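Local coordinates for alpha-rhamnosidase (Dictyoglomus thermophilum, PDB 6I60), which probably hydrolyses terminal non-reducing alpha-L-rhamnose residues in alpha-L-rhamnosides, at residues K153-E158 with D261-I266; A197-Y202 with G252-E257; A860-N865 with V871-Q876; A517-D522 with F830-A835. One frame throughout, in Å; residues are numbered along the deposited sequence.

Interaction 1 (K153-E158 with D261-I266); sequences KEHKYE and DFPKLI
H155 and F262 stack face on face, slid apart, and with Y157 they form an aromatic cluster between the start of strand 157-160 with the loop before it and the loop leading into strand 264-273. The evidence for an offset stack is a centroid separation of 4.8 Å with the planes at 23°. The imidazole is centred less on the benzene ring than on its stem: F262 CB stands over the middle of the H155 ring, 3.4 Å from the centroid, a CH-pi contact. This inner part is close-packed, since H155 and P263 are buried and P263 CD lies 3.6 Å from H155 CE1. Toward the outside the contact thins. Y157 and F262 are both partly exposed, and their rings meet obliquely, F262 CZ being 3.5 Å from Y157 CD1. A triethylene glycol, probably from the crystallisation liquor, lies against the side chain of F262. H155 also gives a weak N-H bond to P263 O, and an alanine here would probably leave F262 without its stacking partner and P263 O without that N-H. In that bond H155 NE2, at the edge of its ring, reaches P263 O at 3.3 Å with an N-H...O angle of 141°.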
loop_
_atom_site.group_PDB
_atom_site.type_symbol
_atom_site.label_atom_id
_atom_site.label_comp_id
_atom_site.label_asym_id
_atom_site.label_seq_id
_atom_site.Cartn_x
_atom_site.Cartn_y
_atom_site.Cartn_z
ATOM N N LYS A 153 13.001 -22.019 -26.447
ATOM C CA LYS A 153 13.661 -23.260 -26.066
ATOM C C LYS A 153 15.119 -23.063 -25.671
ATOM O O LYS A 153 15.603 -23.752 -24.766
ATOM C CB LYS A 153 13.564 -24.275 -27.213
ATOM C CG LYS A 153 14.507 -25.466 -27.115
ATOM C CD LYS A 153 14.388 -26.374 -28.335
ATOM C CE LYS A 153 14.044 -25.587 -29.594
ATOM N NZ LYS A 153 13.791 -26.474 -30.762
ATOM N N GLU A 154 15.822 -22.123 -26.309
ATOM C CA GLU A 154 17.232 -21.900 -25.998
ATOM C C GLU A 154 17.397 -21.237 -24.634
ATOM O O GLU A 154 18.023 -21.802 -23.730
ATOM C CB GLU A 154 17.882 -21.059 -27.103
ATOM C CG GLU A 154 19.065 -20.199 -26.657
ATOM C CD GLU A 154 20.369 -20.973 -26.578
ATOM O OE1 GLU A 154 21.207 -20.645 -25.712
ATOM O OE2 GLU A 154 20.555 -21.908 -27.385
ATOM N N HIS A 155 16.833 -20.037 -24.471
ATOM C CA HIS A 155 16.916 -19.269 -23.230
ATOM C C HIS A 155 18.354 -19.001 -22.799
ATOM O O HIS A 155 18.929 -19.774 -22.025
ATOM C CB HIS A 155 16.161 -19.980 -22.104
ATOM C CG HIS A 155 14.836 -19.363 -21.788
ATOM N ND1 HIS A 155 14.685 -18.017 -21.534
ATOM C CD2 HIS A 155 13.599 -19.906 -21.693
ATOM C CE1 HIS A 155 13.413 -17.757 -21.293
ATOM N NE2 HIS A 155 12.733 -18.885 -21.383
ATOM N N LYS A 156 18.940 -17.908 -23.284
ATOM C CA LYS A 156 20.249 -17.482 -22.811
ATOM C C LYS A 156 20.096 -16.686 -21.518
ATOM O O LYS A 156 19.203 -15.844 -21.391
ATOM C CB LYS A 156 20.964 -16.644 -23.877
ATOM C CG LYS A 156 22.428 -16.252 -23.565
ATOM C CD LYS A 156 23.150 -17.221 -22.617
ATOM C CE LYS A 156 24.626 -17.365 -22.938
ATOM N NZ LYS A 156 25.402 -16.147 -22.546
ATOM N N TYR A 157 20.968 -16.976 -20.555
ATOM C CA TYR A 157 20.968 -16.334 -19.252
ATOM C C TYR A 157 22.405 -16.067 -18.830
ATOM O O TYR A 157 23.359 -16.567 -19.434
ATOM C CB TYR A 157 20.262 -17.203 -18.205
ATOM C CG TYR A 157 20.871 -18.580 -18.078
ATOM C CD1 TYR A 157 20.540 -19.592 -18.973
ATOM C CD2 TYR A 157 21.784 -18.867 -17.072
ATOM C CE1 TYR A 157 21.096 -20.850 -18.866
ATOM C CE2 TYR A 157 22.345 -20.123 -16.958
ATOM C CZ TYR A 157 21.998 -21.111 -17.857
ATOM O OH TYR A 157 22.554 -22.363 -17.748
ATOM N N GLU A 158 22.553 -15.267 -17.775
ATOM C CA GLU A 158 23.834 -15.044 -17.118
ATOM C C GLU A 158 23.661 -15.285 -15.627
ATOM O O GLU A 158 22.616 -14.958 -15.055
ATOM C CB GLU A 158 24.362 -13.623 -17.366
ATOM C CG GLU A 158 25.575 -13.557 -18.287
ATOM C CD GLU A 158 26.199 -12.174 -18.336
ATOM O OE1 GLU A 158 26.550 -11.716 -19.445
ATOM O OE2 GLU A 158 26.340 -11.545 -17.266
ATOM N N ASP A 261 11.247 -20.743 -12.787
ATOM C CA ASP A 261 11.812 -21.104 -14.076
ATOM C C ASP A 261 12.145 -19.840 -14.871
ATOM O O ASP A 261 12.058 -18.716 -14.361
ATOM C CB ASP A 261 10.835 -22.013 -14.825
ATOM C CG ASP A 261 11.504 -22.808 -15.924
ATOM O OD1 ASP A 261 12.749 -22.909 -15.909
ATOM O OD2 ASP A 261 10.785 -23.320 -16.808
ATOM N N PHE A 262 12.539 -20.030 -16.128
ATOM C CA PHE A 262 12.780 -18.917 -17.027
ATOM C C PHE A 262 11.448 -18.289 -17.443
ATOM O O PHE A 262 10.388 -18.892 -17.258
ATOM C CB PHE A 262 13.568 -19.396 -18.244
ATOM C CG PHE A 262 14.989 -19.767 -17.932
ATOM C CD1 PHE A 262 15.903 -18.799 -17.550
ATOM C CD2 PHE A 262 15.409 -21.084 -18.012
ATOM C CE1 PHE A 262 17.211 -19.137 -17.257
ATOM C CE2 PHE A 262 16.716 -21.429 -17.720
ATOM C CZ PHE A 262 17.618 -20.455 -17.343
ATOM N N PRO A 263 11.473 -17.066 -17.982
ATOM C CA PRO A 263 10.215 -16.381 -18.309
ATOM C C PRO A 263 9.345 -17.182 -19.268
ATOM O O PRO A 263 9.836 -17.809 -20.207
ATOM C CB PRO A 263 10.685 -15.067 -18.944
ATOM C CG PRO A 263 12.012 -14.818 -18.342
ATOM C CD PRO A 263 12.636 -16.170 -18.139
ATOM N N LYS A 264 8.037 -17.154 -19.017
ATOM C CA LYS A 264 7.051 -17.841 -19.841
ATOM C C LYS A 264 5.870 -16.906 -20.072
ATOM O O LYS A 264 5.758 -15.848 -19.448
ATOM C CB LYS A 264 6.591 -19.152 -19.188
ATOM C CG LYS A 264 6.679 -19.149 -17.672
ATOM C CD LYS A 264 6.501 -20.545 -17.105
ATOM C CE LYS A 264 7.840 -21.235 -16.913
ATOM N NZ LYS A 264 7.751 -22.342 -15.924
ATOM N N LEU A 265 4.976 -17.307 -20.977
ATOM C CA LEU A 265 3.903 -16.430 -21.425
ATOM C C LEU A 265 2.628 -17.217 -21.685
ATOM O O LEU A 265 2.660 -18.281 -22.308
ATOM C CB LEU A 265 4.306 -15.681 -22.702
ATOM C CG LEU A 265 3.218 -14.864 -23.401
ATOM C CD1 LEU A 265 2.730 -13.748 -22.495
ATOM C CD2 LEU A 265 3.737 -14.306 -24.714
ATOM N N ILE A 266 1.505 -16.679 -21.209
ATOM C CA ILE A 266 0.177 -17.171 -21.550
ATOM C C ILE A 266 -0.700 -15.969 -21.871
ATOM O O ILE A 266 -0.602 -14.923 -21.218
ATOM C CB ILE A 266 -0.443 -18.025 -20.420
ATOM C CG1 ILE A 266 -1.706 -18.737 -20.921
ATOM C CG2 ILE A 266 -0.754 -17.174 -19.200
ATOM C CD1 ILE A 266 -2.081 -19.973 -20.123
#

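Interaction 2 (A197-Y202 with G252-E257); sequences AGLGLY and GRYVKE
The backbones come nearest where G200 passes Y254, with 4.7 Å between G200 CA and Y254 CA, yet no hydrogen bond joins the two segments. G200 follows a cis peptide bond, and G252 has a positive phi of 67°. Glycine at both places suits the close approach: G252 CA lies 3.8 Å from L201 CD1, and G200 CA is 3.7 Å from Y254 CB. G200 and L201 both face G250 of strand 242-250, a classic beta bulge, at the point where strand 189-199 gives way to strand 201-206; Y254 in turn is the centre of an inverse gamma turn, closed by a weak bond from V255 N to R253 O. L199 then crosses the Y254 ring on one face. L199 CD1 is 4.0 Å from the Y254 ring centroid and 28° off the normal, a CH-pi contact, while CB sits toward the rim of that face. The tyrosine's CG lies opposite its own backbone N (chi1 -158°), which turns the ring so that one face lies against L199; its hydroxyl hydrogen-bonds to K264 NZ. An alanine at Y254 is likely to leave L199 without its aromatic cover and K264 NZ without that partner. The ring also meets Y260, and Y223 edge-to-face.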
loop_
_atom_site.group_PDB
_atom_site.type_symbol
_atom_site.label_atom_id
_atom_site.label_comp_id
_atom_site.label_asym_id
_atom_site.label_seq_id
_atom_site.Cartn_x
_atom_site.Cartn_y
_atom_site.Cartn_z
ATOM N N ALA A 197 -0.794 -13.003 -18.905
ATOM C CA ALA A 197 0.001 -13.155 -17.684
ATOM C C ALA A 197 1.425 -13.471 -18.139
ATOM O O ALA A 197 1.773 -14.632 -18.370
ATOM C CB ALA A 197 -0.559 -14.238 -16.771
ATOM N N GLY A 198 2.237 -12.427 -18.286
ATOM C CA GLY A 198 3.624 -12.597 -18.667
ATOM C C GLY A 198 4.549 -12.611 -17.468
ATOM O O GLY A 198 4.702 -11.596 -16.784
ATOM N N LEU A 199 5.170 -13.756 -17.203
ATOM C CA LEU A 199 6.033 -13.932 -16.043
ATOM C C LEU A 199 7.488 -13.720 -16.442
ATOM O O LEU A 199 7.927 -14.220 -17.482
ATOM C CB LEU A 199 5.847 -15.323 -15.437
ATOM C CG LEU A 199 4.464 -15.619 -14.853
ATOM C CD1 LEU A 199 4.549 -16.749 -13.848
ATOM C CD2 LEU A 199 3.863 -14.376 -14.211
ATOM N N GLY A 200 8.225 -12.968 -15.626
ATOM C CA GLY A 200 7.678 -12.324 -14.444
ATOM C C GLY A 200 7.150 -10.933 -14.740
ATOM O O GLY A 200 6.312 -10.403 -14.009
ATOM N N LEU A 201 7.654 -10.340 -15.822
ATOM C CA LEU A 201 7.206 -9.042 -16.301
ATOM C C LEU A 201 6.942 -9.128 -17.798
ATOM O O LEU A 201 7.464 -10.006 -18.490
ATOM C CB LEU A 201 8.239 -7.946 -16.005
ATOM C CG LEU A 201 8.640 -7.778 -14.538
ATOM C CD1 LEU A 201 9.858 -6.872 -14.406
ATOM C CD2 LEU A 201 7.470 -7.243 -13.720
ATOM N N TYR A 202 6.121 -8.207 -18.299
ATOM C CA TYR A 202 5.755 -8.230 -19.707
ATOM C C TYR A 202 5.408 -6.826 -20.181
ATOM O O TYR A 202 5.159 -5.918 -19.384
ATOM C CB TYR A 202 4.578 -9.181 -19.970
ATOM C CG TYR A 202 3.240 -8.651 -19.497
ATOM C CD1 TYR A 202 2.800 -8.889 -18.202
ATOM C CD2 TYR A 202 2.419 -7.915 -20.343
ATOM C CE1 TYR A 202 1.582 -8.407 -17.762
ATOM C CE2 TYR A 202 1.201 -7.427 -19.912
ATOM C CZ TYR A 202 0.786 -7.678 -18.621
ATOM O OH TYR A 202 -0.425 -7.198 -18.186
ATOM N N GLY A 252 12.136 -10.086 -13.645
ATOM C CA GLY A 252 11.467 -9.639 -12.441
ATOM C C GLY A 252 11.751 -10.537 -11.257
ATOM O O GLY A 252 12.910 -10.718 -10.869
ATOM N N ARG A 253 10.700 -11.108 -10.675
ATOM C CA ARG A 253 10.839 -12.020 -9.551
ATOM C C ARG A 253 10.738 -13.484 -9.953
ATOM O O ARG A 253 11.054 -14.358 -9.138
ATOM C CB ARG A 253 9.782 -11.705 -8.485
ATOM C CG ARG A 253 10.099 -10.466 -7.668
ATOM C CD ARG A 253 10.526 -10.846 -6.266
ATOM N NE ARG A 253 10.778 -9.685 -5.418
ATOM C CZ ARG A 253 11.967 -9.111 -5.269
ATOM N NH1 ARG A 253 13.022 -9.589 -5.915
ATOM N NH2 ARG A 253 12.104 -8.060 -4.473
ATOM N N TYR A 254 10.312 -13.774 -11.182
ATOM C CA TYR A 254 10.259 -15.144 -11.693
ATOM C C TYR A 254 11.663 -15.535 -12.144
ATOM O O TYR A 254 11.992 -15.565 -13.332
ATOM C CB TYR A 254 9.248 -15.260 -12.827
ATOM C CG TYR A 254 8.743 -16.666 -13.074
ATOM C CD1 TYR A 254 7.805 -17.245 -12.230
ATOM C CD2 TYR A 254 9.197 -17.408 -14.158
ATOM C CE1 TYR A 254 7.338 -18.530 -12.453
ATOM C CE2 TYR A 254 8.737 -18.694 -14.390
ATOM C CZ TYR A 254 7.806 -19.248 -13.534
ATOM O OH TYR A 254 7.340 -20.525 -13.755
ATOM N N VAL A 255 12.513 -15.832 -11.161
ATOM C CA VAL A 255 13.907 -16.167 -11.405
ATOM C C VAL A 255 14.241 -17.456 -10.666
ATOM O O VAL A 255 13.544 -17.869 -9.737
ATOM C CB VAL A 255 14.861 -15.032 -10.977
ATOM C CG1 VAL A 255 14.952 -13.973 -12.067
ATOM C CG2 VAL A 255 14.392 -14.416 -9.673
ATOM N N LYS A 256 15.340 -18.087 -11.092
ATOM C CA LYS A 256 15.690 -19.406 -10.573
ATOM C C LYS A 256 16.102 -19.360 -9.108
ATOM O O LYS A 256 15.964 -20.363 -8.398
ATOM C CB LYS A 256 16.808 -20.018 -11.417
ATOM C CG LYS A 256 16.348 -21.144 -12.332
ATOM C CD LYS A 256 16.603 -22.505 -11.704
ATOM C CE LYS A 256 17.815 -23.181 -12.322
ATOM N NZ LYS A 256 18.228 -24.389 -11.552
ATOM N N GLU A 257 16.608 -18.220 -8.632
ATOM C CA GLU A 257 17.090 -18.153 -7.256
ATOM C C GLU A 257 15.960 -18.313 -6.248
ATOM O O GLU A 257 16.171 -18.877 -5.169
ATOM C CB GLU A 257 17.833 -16.838 -7.019
ATOM C CG GLU A 257 17.064 -15.599 -7.446
ATOM C CD GLU A 257 17.676 -14.925 -8.660
ATOM O OE1 GLU A 257 18.344 -15.621 -9.454
ATOM O OE2 GLU A 257 17.488 -13.701 -8.822
#

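Interaction 3 (A860-N865 with V871-Q876); sequences AKARLN and VEINWQ
L864 N donates to V871 O at 2.6 Å with an N-H...O angle of 170°, and V871 N returns a bond to L864 O. This pair is one of three hydrogen-bonded pairs between these segments of the antiparallel hairpin of strands 859-866 and 869-877. A862 and I873 form the second, I873 N lying 3.0 Å from A862 O; at A860 and W875 the two bonds are longer and weak. The residues of these pairs all turn to one face, where A862, L864, V871 and I873 meet V837, and A862 and L864 also helix 826-835. There W875 CG falls between its backbone N and carbonyl carbon (chi1 62°), which brings the indole across A860, with A860 CB 3.5 Å from W875 CE2; the indole NE1 bonds to I834 O. On the other face N874 ND2 donates to E872 OE2 at 3.1 Å and also to R885 O, while N874 OD1 lies alongside the extended chain of K861. The salt bridge from K861 NZ to E872 OE1 is long, at 3.7 Å. R863 CD touches E872 OE1, 3.2 Å away, the guanidinium turned off to E467 and E870. Such chemistry implies a two-sided sheet: mostly apolar toward helix 826-835 and strand 837-841, and, on the partly exposed side, charges that probably offset one another across strands.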
loop_
_atom_site.group_PDB
_atom_site.type_symbol
_atom_site.label_atom_id
_atom_site.label_comp_id
_atom_site.label_asym_id
_atom_site.label_seq_id
_atom_site.Cartn_x
_atom_site.Cartn_y
_atom_site.Cartn_z
ATOM N N ALA A 860 -3.842 23.461 12.582
ATOM C CA ALA A 860 -3.642 22.127 12.032
ATOM C C ALA A 860 -4.931 21.682 11.359
ATOM O O ALA A 860 -6.022 22.015 11.826
ATOM C CB ALA A 860 -3.237 21.120 13.117
ATOM N N LYS A 861 -4.798 20.935 10.265
ATOM C CA LYS A 861 -5.962 20.444 9.544
ATOM C C LYS A 861 -5.663 19.074 8.955
ATOM O O LYS A 861 -4.571 18.841 8.431
ATOM C CB LYS A 861 -6.384 21.398 8.419
ATOM C CG LYS A 861 -7.257 20.728 7.363
ATOM C CD LYS A 861 -7.256 21.482 6.053
ATOM C CE LYS A 861 -8.488 21.144 5.227
ATOM N NZ LYS A 861 -8.708 22.111 4.112
ATOM N N ALA A 862 -6.642 18.178 9.047
ATOM C CA ALA A 862 -6.618 16.907 8.335
ATOM C C ALA A 862 -7.926 16.768 7.575
ATOM O O ALA A 862 -9.003 16.870 8.169
ATOM C CB ALA A 862 -6.422 15.731 9.293
ATOM N N ARG A 863 -7.834 16.553 6.266
ATOM C CA ARG A 863 -8.998 16.308 5.424
ATOM C C ARG A 863 -8.844 14.932 4.794
ATOM O O ARG A 863 -7.878 14.687 4.064
ATOM C CB ARG A 863 -9.144 17.386 4.346
ATOM C CG ARG A 863 -10.254 17.111 3.347
ATOM C CD ARG A 863 -10.291 18.154 2.240
ATOM N NE ARG A 863 -9.385 17.830 1.140
ATOM C CZ ARG A 863 -9.643 16.933 0.192
ATOM N NH1 ARG A 863 -10.786 16.258 0.203
ATOM N NH2 ARG A 863 -8.757 16.707 -0.769
ATOM N N LEU A 864 -9.787 14.037 5.081
ATOM C CA LEU A 864 -9.739 12.665 4.602
ATOM C C LEU A 864 -10.925 12.379 3.692
ATOM O O LEU A 864 -12.023 12.906 3.888
ATOM C CB LEU A 864 -9.741 11.663 5.766
ATOM C CG LEU A 864 -8.915 12.009 7.006
ATOM C CD1 LEU A 864 -9.454 11.288 8.233
ATOM C CD2 LEU A 864 -7.457 11.662 6.780
ATOM N N ASN A 865 -10.691 11.535 2.691
ATOM C CA ASN A 865 -11.745 11.012 1.825
ATOM C C ASN A 865 -11.922 9.540 2.184
ATOM O O ASN A 865 -11.192 8.679 1.687
ATOM C CB ASN A 865 -11.396 11.198 0.351
ATOM C CG ASN A 865 -12.444 10.610 -0.576
ATOM O OD1 ASN A 865 -13.587 11.068 -0.613
ATOM N ND2 ASN A 865 -12.058 9.587 -1.331
ATOM N N VAL A 871 -14.142 13.764 5.257
ATOM C CA VAL A 871 -14.024 14.035 6.685
ATOM C C VAL A 871 -12.948 15.095 6.869
ATOM O O VAL A 871 -11.832 14.947 6.355
ATOM C CB VAL A 871 -13.683 12.762 7.482
ATOM C CG1 VAL A 871 -13.551 13.081 8.964
ATOM C CG2 VAL A 871 -14.736 11.688 7.253
ATOM N N GLU A 872 -13.276 16.160 7.599
ATOM C CA GLU A 872 -12.374 17.295 7.734
ATOM C C GLU A 872 -12.370 17.799 9.170
ATOM O O GLU A 872 -13.392 17.770 9.859
ATOM C CB GLU A 872 -12.768 18.435 6.784
ATOM C CG GLU A 872 -11.684 19.480 6.578
ATOM C CD GLU A 872 -12.034 20.470 5.486
ATOM O OE1 GLU A 872 -11.800 20.155 4.299
ATOM O OE2 GLU A 872 -12.543 21.563 5.814
ATOM N N ILE A 873 -11.202 18.263 9.612
ATOM C CA ILE A 873 -11.045 18.913 10.910
ATOM C C ILE A 873 -10.099 20.095 10.742
ATOM O O ILE A 873 -9.068 19.985 10.072
ATOM C CB ILE A 873 -10.524 17.940 11.989
ATOM C CG1 ILE A 873 -10.410 18.652 13.339
ATOM C CG2 ILE A 873 -9.188 17.328 11.581
ATOM C CD1 ILE A 873 -10.803 17.792 14.520
ATOM N N ASN A 874 -10.467 21.233 11.325
ATOM C CA ASN A 874 -9.643 22.434 11.316
ATOM C C ASN A 874 -9.734 23.084 12.684
ATOM O O ASN A 874 -10.818 23.145 13.270
ATOM C CB ASN A 874 -10.095 23.442 10.249
ATOM C CG ASN A 874 -10.279 22.815 8.883
ATOM O OD1 ASN A 874 -9.398 22.899 8.030
ATOM N ND2 ASN A 874 -11.435 22.201 8.660
ATOM N N TRP A 875 -8.604 23.570 13.193
ATOM C CA TRP A 875 -8.617 24.291 14.457
ATOM C C TRP A 875 -7.534 25.357 14.458
ATOM O O TRP A 875 -6.452 25.161 13.895
ATOM C CB TRP A 875 -8.441 23.345 15.656
ATOM C CG TRP A 875 -7.144 22.591 15.700
ATOM C CD1 TRP A 875 -6.921 21.318 15.266
ATOM C CD2 TRP A 875 -5.895 23.055 16.234
ATOM N NE1 TRP A 875 -5.613 20.963 15.485
ATOM C CE2 TRP A 875 -4.962 22.012 16.078
ATOM C CE3 TRP A 875 -5.477 24.254 16.822
ATOM C CZ2 TRP A 875 -3.634 22.129 16.489
ATOM C CZ3 TRP A 875 -4.159 24.370 17.227
ATOM C CH2 TRP A 875 -3.253 23.313 17.061
ATOM N N GLN A 876 -7.844 26.492 15.087
ATOM C CA GLN A 876 -6.915 27.598 15.266
ATOM C C GLN A 876 -6.879 27.970 16.740
ATOM O O GLN A 876 -7.913 27.958 17.415
ATOM C CB GLN A 876 -7.322 28.820 14.437
ATOM C CG GLN A 876 -6.739 28.859 13.039
ATOM C CD GLN A 876 -7.412 29.901 12.167
ATOM O OE1 GLN A 876 -7.968 29.583 11.113
ATOM N NE2 GLN A 876 -7.367 31.157 12.603
#

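Interaction 4 (A517-D522 with F830-A835); sequences AIFNFD and FYRVIA
Y831 runs alongside F519 to end at N520, and its side chain can be followed outward. Y831 CB sits over one face of the F519 ring, 3.9 Å from the centroid, as a CH-pi contact. Next, Y831 CG lies 3.5 Å from F519 CD2, and Y831 CD1 meets F519 CB at 4.0 Å. The two side chains slide past each other in opposite directions, so the rings, with planes at 30°, barely overlap. Farther out, Y831 CE1 approaches N520 OD1. At the tip Y831 OH donates to N520 OD1, modelled at 2.5 Å, too short to be taken literally at this resolution, with the amide turned 73° from the ring; G466 O is a second, weak partner nearby. N520 ND2 hydrogen-bonds to D827, which together with the OD1 bond probably fixes the amide's rotation. R832 CG comes within 3.5 Å of F519 CZ, while the guanidinium pairs with D769. The contact thus fastens the end of helix 514-520 to helix 826-835 in the six-hairpin glycosidase domain, with Y575 of helix 564-576 beside F519, and A862 and L864 of strand 859-866 packed on Y831.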
loop_
_atom_site.group_PDB
_atom_site.type_symbol
_atom_site.label_atom_id
_atom_site.label_comp_id
_atom_site.label_asym_id
_atom_site.label_seq_id
_atom_site.Cartn_x
_atom_site.Cartn_y
_atom_site.Cartn_z
ATOM N N ALA A 517 -0.422 4.471 6.015
ATOM C CA ALA A 517 -0.756 4.396 4.596
ATOM C C ALA A 517 -2.257 4.532 4.372
ATOM O O ALA A 517 -2.696 5.143 3.389
ATOM C CB ALA A 517 -0.241 3.083 4.009
ATOM N N ILE A 518 -3.060 3.969 5.275
ATOM C CA ILE A 518 -4.510 4.083 5.152
ATOM C C ILE A 518 -4.940 5.538 5.287
ATOM O O ILE A 518 -5.800 6.018 4.538
ATOM C CB ILE A 518 -5.199 3.178 6.189
ATOM C CG1 ILE A 518 -5.119 1.716 5.750
ATOM C CG2 ILE A 518 -6.647 3.590 6.392
ATOM C CD1 ILE A 518 -5.577 0.738 6.809
ATOM N N PHE A 519 -4.335 6.269 6.227
ATOM C CA PHE A 519 -4.677 7.677 6.407
ATOM C C PHE A 519 -4.278 8.517 5.202
ATOM O O PHE A 519 -4.964 9.492 4.875
ATOM C CB PHE A 519 -4.010 8.227 7.667
ATOM C CG PHE A 519 -4.920 8.280 8.859
ATOM C CD1 PHE A 519 -4.845 7.313 9.848
ATOM C CD2 PHE A 519 -5.855 9.294 8.987
ATOM C CE1 PHE A 519 -5.684 7.356 10.943
ATOM C CE2 PHE A 519 -6.698 9.343 10.081
ATOM C CZ PHE A 519 -6.613 8.373 11.060
ATOM N N ASN A 520 -3.188 8.155 4.529
ATOM C CA ASN A 520 -2.671 8.960 3.430
ATOM C C ASN A 520 -3.165 8.508 2.064
ATOM O O ASN A 520 -3.340 9.348 1.173
ATOM C CB ASN A 520 -1.140 8.941 3.441
ATOM C CG ASN A 520 -0.554 9.922 4.433
ATOM O OD1 ASN A 520 -0.976 11.076 4.505
ATOM N ND2 ASN A 520 0.424 9.465 5.207
ATOM N N PHE A 521 -3.392 7.210 1.872
ATOM C CA PHE A 521 -3.708 6.675 0.555
ATOM C C PHE A 521 -4.854 5.680 0.654
ATOM O O PHE A 521 -5.128 5.116 1.717
ATOM C CB PHE A 521 -2.482 6.007 -0.085
ATOM C CG PHE A 521 -1.199 6.763 0.133
ATOM C CD1 PHE A 521 -0.948 7.942 -0.548
ATOM C CD2 PHE A 521 -0.247 6.296 1.023
ATOM C CE1 PHE A 521 0.228 8.639 -0.348
ATOM C CE2 PHE A 521 0.931 6.989 1.225
ATOM C CZ PHE A 521 1.167 8.162 0.539
ATOM N N ASP A 522 -5.533 5.482 -0.475
ATOM C CA ASP A 522 -6.567 4.459 -0.601
ATOM C C ASP A 522 -5.884 3.100 -0.706
ATOM O O ASP A 522 -5.260 2.790 -1.727
ATOM C CB ASP A 522 -7.443 4.738 -1.819
ATOM C CG ASP A 522 -8.628 3.795 -1.918
ATOM O OD1 ASP A 522 -9.605 4.135 -2.620
ATOM O OD2 ASP A 522 -8.583 2.713 -1.297
ATOM N N PHE A 830 0.019 12.230 13.681
ATOM C CA PHE A 830 -0.275 13.589 13.238
ATOM C C PHE A 830 -1.748 13.748 12.883
ATOM O O PHE A 830 -2.344 14.802 13.137
ATOM C CB PHE A 830 0.600 13.954 12.038
ATOM C CG PHE A 830 2.072 13.930 12.327
ATOM C CD1 PHE A 830 2.548 14.180 13.604
ATOM C CD2 PHE A 830 2.983 13.663 11.318
ATOM C CE1 PHE A 830 3.905 14.164 13.869
ATOM C CE2 PHE A 830 4.339 13.644 11.575
ATOM C CZ PHE A 830 4.802 13.894 12.853
ATOM N N TYR A 831 -2.352 12.714 12.296
ATOM C CA TYR A 831 -3.754 12.786 11.900
ATOM C C TYR A 831 -4.684 12.673 13.103
ATOM O O TYR A 831 -5.610 13.476 13.259
ATOM C CB TYR A 831 -4.069 11.683 10.888
ATOM C CG TYR A 831 -3.634 11.973 9.469
ATOM C CD1 TYR A 831 -2.363 11.631 9.030
ATOM C CD2 TYR A 831 -4.501 12.571 8.565
ATOM C CE1 TYR A 831 -1.963 11.886 7.730
ATOM C CE2 TYR A 831 -4.110 12.830 7.264
ATOM C CZ TYR A 831 -2.841 12.485 6.853
ATOM O OH TYR A 831 -2.446 12.739 5.562
ATOM N N ARG A 832 -4.445 11.681 13.966
ATOM C CA ARG A 832 -5.404 11.340 15.011
ATOM C C ARG A 832 -5.288 12.235 16.240
ATOM O O ARG A 832 -6.278 12.414 16.959
ATOM C CB ARG A 832 -5.228 9.877 15.425
ATOM C CG ARG A 832 -5.266 8.883 14.273
ATOM C CD ARG A 832 -5.072 7.447 14.757
ATOM N NE ARG A 832 -4.387 7.383 16.046
ATOM C CZ ARG A 832 -4.932 6.901 17.160
ATOM N NH1 ARG A 832 -6.175 6.437 17.151
ATOM N NH2 ARG A 832 -4.233 6.887 18.288
ATOM N N VAL A 833 -4.110 12.794 16.513
ATOM C CA VAL A 833 -3.866 13.558 17.736
ATOM C C VAL A 833 -3.633 15.038 17.436
ATOM O O VAL A 833 -4.378 15.898 17.910
ATOM C CB VAL A 833 -2.695 12.955 18.543
ATOM C CG1 VAL A 833 -2.281 13.892 19.667
ATOM C CG2 VAL A 833 -3.092 11.598 19.096
ATOM N N ILE A 834 -2.599 15.354 16.653
ATOM C CA ILE A 834 -2.276 16.752 16.368
ATOM C C ILE A 834 -3.433 17.422 15.639
ATOM O O ILE A 834 -3.971 18.440 16.088
ATOM C CB ILE A 834 -0.967 16.853 15.566
ATOM C CG1 ILE A 834 0.225 16.499 16.457
ATOM C CG2 ILE A 834 -0.803 18.250 14.977
ATOM C CD1 ILE A 834 1.564 16.797 15.830
ATOM N N ALA A 835 -3.834 16.858 14.500
ATOM C CA ALA A 835 -5.047 17.318 13.833
ATOM C C ALA A 835 -6.278 16.964 14.659
ATOM O O ALA A 835 -7.057 17.844 15.049
ATOM C CB ALA A 835 -5.135 16.713 12.433
#

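How the interactions relate
The four contacts fall into two pairs. Interactions 1 and 2 have centres about 9 Å apart and share the sheet in which strands 189-199 and 264-273 are neighbours: I266 O is 3.0 Å from A197 N, and K264 NZ is 2.9 Å from Y254 OH. Interactions 3 and 4, centres about 10 Å apart, join the C-terminal sheet to the helical domain, where W875 NE1 lies 3.1 Å from I834 O and A862 CB meets A835 CB. Between the pairs the nearest atoms are at least about 19 Å apart (interactions 2 and 4). None of the four includes Y656, E659 or L660, which line a bound 2-(2-ethoxyethoxy)ethanol.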